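Local coordinates for protein probable chitinase A (Chromobacterium violaceum, PDB 4TX8) that probably hydrolyses internal glycosidic linkages of chitin as a family 18 glycoside hydrolase and carries a putative chitin-binding module, at residues Y112-A117 with M395-N400. Sequence-based numbering, arbitrary orientation.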
# COMPACT_ATOMS: atom_id res chain seq x y z
N TYR A 112 -3.81 1.03 -2.62
CA TYR A 112 -3.69 0.26 -3.85
C TYR A 112 -5.01 0.22 -4.61
O TYR A 112 -6.06 -0.05 -4.04
CB TYR A 112 -3.22 -1.16 -3.56
CG TYR A 112 -1.77 -1.26 -3.14
CD1 TYR A 112 -1.38 -0.97 -1.84
CD2 TYR A 112 -0.79 -1.62 -4.06
CE1 TYR A 112 -0.05 -1.04 -1.46
CE2 TYR A 112 0.54 -1.71 -3.69
CZ TYR A 112 0.91 -1.41 -2.39
OH TYR A 112 2.23 -1.49 -2.02
N TRP A 113 -4.93 0.49 -5.91
CA TRP A 113 -6.07 0.47 -6.81
C TRP A 113 -6.04 -0.82 -7.63
O TRP A 113 -5.06 -1.09 -8.33
CB TRP A 113 -6.03 1.72 -7.71
CG TRP A 113 -7.07 1.81 -8.79
CD1 TRP A 113 -8.33 2.34 -8.67
CD2 TRP A 113 -6.93 1.41 -10.16
NE1 TRP A 113 -8.98 2.28 -9.89
CE2 TRP A 113 -8.14 1.71 -10.81
CE3 TRP A 113 -5.89 0.82 -10.89
CZ2 TRP A 113 -8.35 1.44 -12.16
CZ3 TRP A 113 -6.10 0.55 -12.24
CH2 TRP A 113 -7.32 0.86 -12.86
N HIS A 114 -7.09 -1.63 -7.51
CA HIS A 114 -7.14 -2.93 -8.20
C HIS A 114 -7.23 -2.79 -9.72
O HIS A 114 -8.24 -2.33 -10.24
CB HIS A 114 -8.34 -3.77 -7.74
CG HIS A 114 -8.34 -4.10 -6.28
ND1 HIS A 114 -9.30 -4.92 -5.71
CD2 HIS A 114 -7.52 -3.73 -5.27
CE1 HIS A 114 -9.07 -5.03 -4.41
NE2 HIS A 114 -7.99 -4.32 -4.12
N ASN A 115 -6.18 -3.21 -10.42
CA ASN A 115 -6.25 -3.31 -11.88
C ASN A 115 -6.79 -4.69 -12.26
O ASN A 115 -6.25 -5.37 -13.14
CB ASN A 115 -4.87 -3.07 -12.50
CG ASN A 115 -4.91 -3.06 -14.02
OD1 ASN A 115 -5.81 -2.48 -14.63
ND2 ASN A 115 -3.94 -3.72 -14.64
N PHE A 116 -7.85 -5.10 -11.57
CA PHE A 116 -8.42 -6.44 -11.73
C PHE A 116 -9.74 -6.55 -10.98
O PHE A 116 -10.11 -5.65 -10.22
CB PHE A 116 -7.44 -7.51 -11.24
CG PHE A 116 -6.99 -7.33 -9.82
CD1 PHE A 116 -5.87 -6.56 -9.52
CD2 PHE A 116 -7.66 -7.94 -8.77
CE1 PHE A 116 -5.44 -6.39 -8.21
CE2 PHE A 116 -7.24 -7.77 -7.46
CZ PHE A 116 -6.13 -7.00 -7.18
N ALA A 117 -10.45 -7.65 -11.21
CA ALA A 117 -11.66 -7.96 -10.45
C ALA A 117 -11.36 -8.99 -9.38
O ALA A 117 -10.55 -9.89 -9.59
CB ALA A 117 -12.77 -8.45 -11.39
N MET A 395 -0.27 3.53 4.74
CA MET A 395 -0.61 2.78 3.53
C MET A 395 -1.67 1.74 3.85
O MET A 395 -1.68 1.18 4.94
CB MET A 395 0.64 2.11 2.93
CG MET A 395 0.37 1.19 1.74
SD MET A 395 -0.13 -0.50 2.18
CE MET A 395 1.45 -1.35 2.20
N THR A 396 -2.55 1.47 2.88
CA THR A 396 -3.56 0.42 3.03
C THR A 396 -3.80 -0.40 1.78
O THR A 396 -3.84 0.13 0.67
CB THR A 396 -4.94 0.99 3.41
OG1 THR A 396 -4.86 2.41 3.59
CG2 THR A 396 -5.43 0.34 4.66
N TRP A 397 -4.00 -1.70 1.99
CA TRP A 397 -4.70 -2.53 1.03
C TRP A 397 -6.15 -2.59 1.47
O TRP A 397 -6.45 -3.20 2.50
CB TRP A 397 -4.10 -3.94 0.99
CG TRP A 397 -4.69 -4.82 -0.07
CD1 TRP A 397 -5.75 -5.67 0.06
CD2 TRP A 397 -4.24 -4.94 -1.42
NE1 TRP A 397 -5.99 -6.31 -1.13
CE2 TRP A 397 -5.08 -5.87 -2.06
CE3 TRP A 397 -3.22 -4.34 -2.16
CZ2 TRP A 397 -4.93 -6.23 -3.39
CZ3 TRP A 397 -3.06 -4.70 -3.49
CH2 TRP A 397 -3.91 -5.63 -4.09
N SER A 398 -7.07 -1.96 0.74
CA SER A 398 -6.81 -1.30 -0.53
C SER A 398 -7.84 -0.21 -0.78
O SER A 398 -8.82 -0.10 -0.04
CB SER A 398 -6.86 -2.31 -1.69
OG SER A 398 -8.17 -2.85 -1.80
N ILE A 399 -7.62 0.58 -1.82
CA ILE A 399 -8.60 1.58 -2.24
C ILE A 399 -9.94 0.92 -2.59
O ILE A 399 -11.00 1.40 -2.19
CB ILE A 399 -8.08 2.38 -3.46
CG1 ILE A 399 -6.83 3.19 -3.05
CG2 ILE A 399 -9.16 3.29 -4.02
CD1 ILE A 399 -6.32 4.11 -4.13
N ASN A 400 -9.88 -0.20 -3.31
CA ASN A 400 -11.09 -0.91 -3.72
C ASN A 400 -11.87 -1.51 -2.55
O ASN A 400 -13.09 -1.40 -2.51
CB ASN A 400 -10.75 -2.00 -4.73
CG ASN A 400 -10.33 -1.44 -6.07
OD1 ASN A 400 -9.36 -0.68 -6.16
ND2 ASN A 400 -11.05 -1.81 -7.12
O HOH W 1 -10.08 -0.39 -9.60
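Y112 and W397 meet where the first and last strands of the GH18 TIM barrel, 108-114 and 393-397, close the cylinder side by side. The short strand segments run roughly parallel. Between these strand ends two backbone bonds form: Y112 N reaches T396 O in a weak bond of 3.4 Å, whereas I399 N, in the first turn of helix 399-404, gives Y112 O a shorter one of 2.8 Å. A cis peptide joins W397 to S398, a feature familiar after the tryptophan that ends the last strand in GH18 enzymes.

The aromatic evidence is a cluster of Y112, H114 and W397. W397 CE3 lies 3.5 Å from Y112 CB, and the two six-membered rings are inclined at 46°, so the meeting is oblique. H114 NE2 sits above the rim of one indole face. M395, bent at its last two torsions, brings SD to the Y112 ring edge in a Met-aromatic contact, 3.7 Å from CE1. At its far end Y112 OH hydrogen-bonds D216, while a citrate, probably from the crystallisation liquor, lies beside W397, as such molecules often do in pockets.

Polar contacts pin H114. Its NE2 shares a 2.8 Å hydrogen bond with S398 OG; that hydroxyl, at the N-cap position, also accepts from W401 N. With CG anti to its carbonyl carbon, N400 lays its amide alongside the imidazole, the planes 3° apart, while CB sits over the ring centre in a CH-pi contact and F116 CZ covers the opposite face toward the rim. A water links H114 O to N400 ND2; on the amide's other branch, OD1 accepts H114 N at 2.8 Å, nearly straight (171°) but from above the carbonyl plane.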